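Local coordinates for protein beta-galactosidase (PDB 3TTY) that hydrolyses terminal beta-galactosides, binding galactose in a TIM-barrel domain and assembling as a trimer, at residues V99-R104 with P200-E205; I217-R222 with R408-L413. All blocks are in the same frame, centred on the assembly; numbering follows the deposited sequence.

Overall arrangement
Contacts 1 and 2 each use one piece of the chain between strands 142-146 and 249-253 of the TIM barrel (200-205 and 217-222), but they differ in depth. Contact 1 lies at the surface, where two loops without regular structure meet beside neighbouring subunits; its chemistry is mixed, with one backbone hydrogen bond across it, turns braced by Asp100 and Asn201, and some apolar packing. Contact 2 is buried and joins helix 215-243 to helix 405-413 of the trimerisation domain, by apolar and CH-pi packing with no hydrogen bond between the segments. Their centres are 15 Å apart, and Pro200 of contact 1 links them by packing on Ile217, Ser218 and Tyr221.

Contact 1 (V99-R104 with P200-E205); sequences VDYEGR and PNALSE
Tyr101 and Ala202 join two type I beta turns, Asp100 to Gly103 and Asn201 to Ser204, each begun by an Asx turn. The one hydrogen bond between the loops runs from Ala202 N to Tyr101 O at 3.0 Å, nearly straight at the hydrogen (162°).

Beside that bond the Tyr101 ring packs on the second turn. With CG anti to the backbone N (chi1 179°), the ring comes alongside Asn201 and has Ala202 N above the centre of one face; Tyr101 CD1 is 3.9 Å from Asn201 CB, and CE2 meets Ala202 CB. The Asn201 amide is turned 78° from the ring. Farther along, Leu203 CD1 rests 4.0 Å from Gly103 CA, a close approach suited to glycine, whose positive phi also favours it. Tyr101 and Asn201 both touch Tyr156, which sits between the zinc ligands Cys155 and Cys157.

The contact forms part of the trimer interface: Glu102 OE1 makes a salt bridge with Arg104 of the second subunit, on which Ala202 and Leu203 also pack. Within the chain, Tyr101 OH bonds to Gly209 N.

Polar side chains hold each turn in shape. Asp100 OD1 receives Glu102 N and Arg104 N, while OD2 makes a salt bridge to Arg104 NE through its syn lone pair and lies close to the guanidinium plane. Asn201 OD1 accepts Leu203 N at 3.0 Å, the donor standing above the carbonyl plane.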
loop_
_atom_site.group_PDB
_atom_site.type_symbol
_atom_site.label_atom_id
_atom_site.label_comp_id
_atom_site.label_asym_id
_atom_site.label_seq_id
_atom_site.Cartn_x
_atom_site.Cartn_y
_atom_site.Cartn_z
ATOM N N VAL A 99 -5.787 -8.799 20.655
ATOM C CA VAL A 99 -4.658 -9.124 19.814
ATOM C C VAL A 99 -5.141 -8.940 18.374
ATOM O O VAL A 99 -6.226 -9.413 17.997
ATOM C CB VAL A 99 -4.161 -10.544 20.094
ATOM C CG1 VAL A 99 -3.279 -11.055 18.963
ATOM C CG2 VAL A 99 -3.403 -10.550 21.401
ATOM N N ASP A 100 -4.376 -8.197 17.579
ATOM C CA ASP A 100 -4.878 -7.830 16.270
ATOM C C ASP A 100 -4.616 -8.875 15.186
ATOM O O ASP A 100 -3.999 -9.917 15.416
ATOM C CB ASP A 100 -4.397 -6.434 15.848
ATOM C CG ASP A 100 -2.890 -6.351 15.679
ATOM O OD1 ASP A 100 -2.268 -7.353 15.265
ATOM O OD2 ASP A 100 -2.327 -5.267 15.958
ATOM N N TYR A 101 -5.113 -8.569 14.003
ATOM C CA TYR A 101 -4.985 -9.412 12.831
ATOM C C TYR A 101 -3.518 -9.725 12.515
ATOM O O TYR A 101 -3.220 -10.746 11.906
ATOM C CB TYR A 101 -5.688 -8.713 11.662
ATOM C CG TYR A 101 -5.638 -9.435 10.334
ATOM C CD1 TYR A 101 -6.582 -10.401 10.010
ATOM C CD2 TYR A 101 -4.661 -9.126 9.394
ATOM C CE1 TYR A 101 -6.547 -11.047 8.782
ATOM C CE2 TYR A 101 -4.615 -9.764 8.173
ATOM C CZ TYR A 101 -5.558 -10.725 7.869
ATOM O OH TYR A 101 -5.518 -11.348 6.643
ATOM N N GLU A 102 -2.599 -8.870 12.960
ATOM C CA GLU A 102 -1.189 -9.113 12.701
ATOM C C GLU A 102 -0.535 -9.906 13.830
ATOM O O GLU A 102 0.665 -10.145 13.799
ATOM C CB GLU A 102 -0.425 -7.799 12.462
ATOM C CG GLU A 102 -1.094 -6.820 11.484
ATOM C CD GLU A 102 -1.028 -7.271 10.030
ATOM O OE1 GLU A 102 -0.210 -8.161 9.699
ATOM O OE2 GLU A 102 -1.807 -6.736 9.214
ATOM N N GLY A 103 -1.328 -10.310 14.822
ATOM C CA GLY A 103 -0.838 -11.113 15.940
ATOM C C GLY A 103 -0.334 -10.302 17.133
ATOM O O GLY A 103 0.156 -10.861 18.125
ATOM N N ARG A 104 -0.456 -8.984 17.046
ATOM C CA ARG A 104 0.118 -8.109 18.065
ATOM C C ARG A 104 -0.816 -7.891 19.241
ATOM O O ARG A 104 -1.989 -7.590 19.054
ATOM C CB ARG A 104 0.454 -6.750 17.454
ATOM C CG ARG A 104 1.515 -6.803 16.383
ATOM C CD ARG A 104 1.735 -5.414 15.782
ATOM N NE ARG A 104 0.542 -4.919 15.107
ATOM C CZ ARG A 104 0.559 -3.969 14.182
ATOM N NH1 ARG A 104 1.712 -3.413 13.823
ATOM N NH2 ARG A 104 -0.568 -3.579 13.612
ATOM N N PRO A 200 -7.771 -17.799 12.477
ATOM C CA PRO A 200 -7.240 -17.414 11.175
ATOM C C PRO A 200 -6.913 -15.926 11.106
ATOM O O PRO A 200 -7.808 -15.098 11.099
ATOM C CB PRO A 200 -8.399 -17.743 10.220
ATOM C CG PRO A 200 -9.646 -17.558 11.061
ATOM C CD PRO A 200 -9.249 -17.812 12.501
ATOM N N ASN A 201 -5.631 -15.595 11.070
ATOM C CA ASN A 201 -5.195 -14.225 10.814
ATOM C C ASN A 201 -3.871 -14.274 10.066
ATOM O O ASN A 201 -3.561 -15.279 9.442
ATOM C CB ASN A 201 -5.120 -13.396 12.109
ATOM C CG ASN A 201 -4.102 -13.934 13.094
ATOM O OD1 ASN A 201 -3.332 -14.833 12.778
ATOM N ND2 ASN A 201 -4.080 -13.361 14.295
ATOM N N ALA A 202 -3.093 -13.206 10.119
ATOM C CA ALA A 202 -1.866 -13.142 9.326
ATOM C C ALA A 202 -0.807 -14.177 9.731
ATOM O O ALA A 202 0.126 -14.433 8.980
ATOM C CB ALA A 202 -1.273 -11.720 9.349
ATOM N N LEU A 203 -0.943 -14.761 10.919
ATOM C CA LEU A 203 0.015 -15.760 11.373
ATOM C C LEU A 203 -0.334 -17.152 10.831
ATOM O O LEU A 203 0.482 -18.057 10.901
ATOM C CB LEU A 203 0.086 -15.811 12.908
ATOM C CG LEU A 203 0.474 -14.537 13.681
ATOM C CD1 LEU A 203 0.504 -14.762 15.213
ATOM C CD2 LEU A 203 1.810 -13.974 13.198
ATOM N N SER A 204 -1.542 -17.317 10.291
ATOM C CA SER A 204 -2.048 -18.655 10.002
ATOM C C SER A 204 -2.601 -18.840 8.586
ATOM O O SER A 204 -1.833 -19.108 7.682
ATOM C CB SER A 204 -3.060 -19.091 11.073
ATOM O OG SER A 204 -4.088 -18.123 11.228
ATOM N N GLU A 205 -3.914 -18.690 8.390
ATOM C CA GLU A 205 -4.527 -18.945 7.085
ATOM C C GLU A 205 -4.790 -17.704 6.231
ATOM O O GLU A 205 -5.141 -17.821 5.061
ATOM C CB GLU A 205 -5.861 -19.678 7.250
ATOM C CG GLU A 205 -5.789 -21.014 7.950
ATOM C CD GLU A 205 -5.052 -22.087 7.144
ATOM O OE1 GLU A 205 -5.036 -23.243 7.605
ATOM O OE2 GLU A 205 -4.489 -21.777 6.069
#

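Contact 2 (I217-R222 with R408-L413); sequences ISLDYR and RWALEL
Arg222 and Trp409 meet where two helices pack roughly antiparallel, inclined to each other (143° between directions, short-segment axes 9.7 Å apart at closest), joining helix 215-243 of the TIM-barrel domain to helix 405-413 of the beta-galactosidase trimerisation domain. Arg222 CB stands over the six-membered ring of Trp409 in a CH-pi contact, 3.9 Å from its centroid and only 9° off the ring normal. The same indole is approached at its edge, near the plane, by Leu219 CD1, which also lies 3.7 Å from Trp409 CB; the two side chains cross at about a right angle. Leu219 CD2 extends the apolar contact to Ala410 CB.

Leu413 turns both methyls to helix 215-243. CD1 and CD2 each touch Ser218 CB at 3.7 Å, and CD2 lies over the centre of the Arg222 guanidinium face, 3.8 Å from CZ.

What holds this guanidinium lies further out. The Arg222 chain is extended to NE and its last torsion (chi4 78°) turns the guanidinium, whose NH1 makes a salt bridge with Glu206 OE1; Ser218 OG bonds to the same oxygen. Trp409 NE1 donates to Pro258 O, which satisfies the indole N-H. Inside the helix, Ser218 O takes Arg222 NH1 at 3.0 Å and Arg222 N at 3.2 Å, from opposite faces of its carbonyl plane.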
loop_
_atom_site.group_PDB
_atom_site.type_symbol
_atom_site.label_atom_id
_atom_site.label_comp_id
_atom_site.label_asym_id
_atom_site.label_seq_id
_atom_site.Cartn_x
_atom_site.Cartn_y
_atom_site.Cartn_z
ATOM N N ILE A 217 -12.777 -22.060 7.760
ATOM C CA ILE A 217 -12.266 -21.580 9.034
ATOM C C ILE A 217 -12.518 -20.067 9.191
ATOM O O ILE A 217 -13.033 -19.612 10.203
ATOM C CB ILE A 217 -10.763 -21.893 9.146
ATOM C CG1 ILE A 217 -10.536 -23.398 8.983
ATOM C CG2 ILE A 217 -10.205 -21.406 10.470
ATOM C CD1 ILE A 217 -9.079 -23.824 9.122
ATOM N N SER A 218 -12.157 -19.301 8.169
ATOM C CA SER A 218 -12.330 -17.856 8.186
ATOM C C SER A 218 -13.793 -17.481 8.374
ATOM O O SER A 218 -14.123 -16.570 9.133
ATOM C CB SER A 218 -11.807 -17.268 6.884
ATOM O OG SER A 218 -10.407 -17.457 6.785
ATOM N N LEU A 219 -14.668 -18.196 7.680
ATOM C CA LEU A 219 -16.101 -17.955 7.762
ATOM C C LEU A 219 -16.619 -18.193 9.179
ATOM O O LEU A 219 -17.292 -17.337 9.741
ATOM C CB LEU A 219 -16.840 -18.848 6.765
ATOM C CG LEU A 219 -18.364 -18.742 6.679
ATOM C CD1 LEU A 219 -18.793 -17.299 6.534
ATOM C CD2 LEU A 219 -18.901 -19.598 5.514
ATOM N N ASP A 220 -16.300 -19.358 9.744
ATOM C CA ASP A 220 -16.669 -19.688 11.119
ATOM C C ASP A 220 -16.099 -18.750 12.161
ATOM O O ASP A 220 -16.735 -18.500 13.170
ATOM C CB ASP A 220 -16.282 -21.128 11.484
ATOM C CG ASP A 220 -17.249 -22.150 10.913
ATOM O OD1 ASP A 220 -16.929 -23.356 10.950
ATOM O OD2 ASP A 220 -18.316 -21.741 10.397
ATOM N N TYR A 221 -14.897 -18.243 11.940
ATOM C CA TYR A 221 -14.322 -17.358 12.941
ATOM C C TYR A 221 -15.086 -16.024 12.986
ATOM O O TYR A 221 -15.327 -15.457 14.063
ATOM C CB TYR A 221 -12.827 -17.149 12.699
ATOM C CG TYR A 221 -12.124 -16.624 13.924
ATOM C CD1 TYR A 221 -11.788 -17.478 14.979
ATOM C CD2 TYR A 221 -11.803 -15.270 14.038
ATOM C CE1 TYR A 221 -11.146 -16.995 16.114
ATOM C CE2 TYR A 221 -11.160 -14.782 15.161
ATOM C CZ TYR A 221 -10.844 -15.645 16.194
ATOM O OH TYR A 221 -10.218 -15.152 17.303
ATOM N N ARG A 222 -15.488 -15.542 11.812
ATOM C CA ARG A 222 -16.301 -14.340 11.740
ATOM C C ARG A 222 -17.668 -14.559 12.401
ATOM O O ARG A 222 -18.149 -13.690 13.135
ATOM C CB ARG A 222 -16.414 -13.845 10.290
ATOM C CG ARG A 222 -15.133 -13.179 9.794
ATOM C CD ARG A 222 -14.937 -13.276 8.284
ATOM N NE ARG A 222 -13.729 -12.564 7.853
ATOM C CZ ARG A 222 -12.487 -13.038 7.982
ATOM N NH1 ARG A 222 -12.281 -14.234 8.525
ATOM N NH2 ARG A 222 -11.448 -12.318 7.574
ATOM N N ARG A 408 -22.175 -12.682 2.349
ATOM C CA ARG A 408 -21.160 -11.658 2.122
ATOM C C ARG A 408 -19.756 -12.128 2.517
ATOM O O ARG A 408 -18.811 -12.009 1.739
ATOM C CB ARG A 408 -21.510 -10.377 2.881
ATOM C CG ARG A 408 -20.453 -9.290 2.746
ATOM C CD ARG A 408 -20.952 -7.930 3.235
ATOM N NE ARG A 408 -19.976 -6.863 3.010
ATOM C CZ ARG A 408 -20.168 -5.589 3.356
ATOM N NH1 ARG A 408 -21.301 -5.222 3.942
ATOM N NH2 ARG A 408 -19.226 -4.683 3.129
ATOM N N TRP A 409 -19.622 -12.646 3.735
ATOM C CA TRP A 409 -18.341 -13.157 4.212
ATOM C C TRP A 409 -17.750 -14.224 3.288
ATOM O O TRP A 409 -16.565 -14.165 2.928
ATOM C CB TRP A 409 -18.493 -13.743 5.610
ATOM C CG TRP A 409 -18.817 -12.731 6.668
ATOM C CD1 TRP A 409 -18.571 -11.386 6.625
ATOM C CD2 TRP A 409 -19.457 -12.984 7.925
ATOM N NE1 TRP A 409 -19.015 -10.795 7.783
ATOM C CE2 TRP A 409 -19.559 -11.752 8.597
ATOM C CE3 TRP A 409 -19.951 -14.136 8.545
ATOM C CZ2 TRP A 409 -20.123 -11.638 9.868
ATOM C CZ3 TRP A 409 -20.517 -14.025 9.790
ATOM C CH2 TRP A 409 -20.596 -12.782 10.449
ATOM N N ALA A 410 -18.564 -15.206 2.917
ATOM C CA ALA A 410 -18.091 -16.253 2.008
ATOM C C ALA A 410 -17.647 -15.679 0.651
ATOM O O ALA A 410 -16.569 -16.022 0.142
ATOM C CB ALA A 410 -19.143 -17.332 1.826
ATOM N N LEU A 411 -18.457 -14.787 0.081
ATOM C CA LEU A 411 -18.080 -14.127 -1.168
ATOM C C LEU A 411 -16.781 -13.359 -1.026
ATOM O O LEU A 411 -15.909 -13.441 -1.878
ATOM C CB LEU A 411 -19.173 -13.171 -1.638
ATOM C CG LEU A 411 -20.326 -13.780 -2.425
ATOM C CD1 LEU A 411 -21.321 -12.700 -2.784
ATOM C CD2 LEU A 411 -19.800 -14.483 -3.675
ATOM N N GLU A 412 -16.635 -12.609 0.056
ATOM C CA GLU A 412 -15.454 -11.764 0.187
ATOM C C GLU A 412 -14.192 -12.550 0.534
ATOM O O GLU A 412 -13.082 -12.074 0.307
ATOM C CB GLU A 412 -15.700 -10.633 1.187
ATOM C CG GLU A 412 -16.764 -9.647 0.705
ATOM C CD GLU A 412 -16.987 -8.476 1.655
ATOM O OE1 GLU A 412 -16.330 -8.425 2.723
ATOM O OE2 GLU A 412 -17.836 -7.613 1.329
ATOM N N LEU A 413 -14.360 -13.747 1.086
ATOM C CA LEU A 413 -13.220 -14.594 1.442
ATOM C C LEU A 413 -12.833 -15.522 0.300
ATOM O O LEU A 413 -11.752 -16.109 0.302
ATOM C CB LEU A 413 -13.540 -15.428 2.682
ATOM C CG LEU A 413 -13.584 -14.659 3.992
ATOM C CD1 LEU A 413 -14.441 -15.380 5.038
ATOM C CD2 LEU A 413 -12.166 -14.474 4.473
#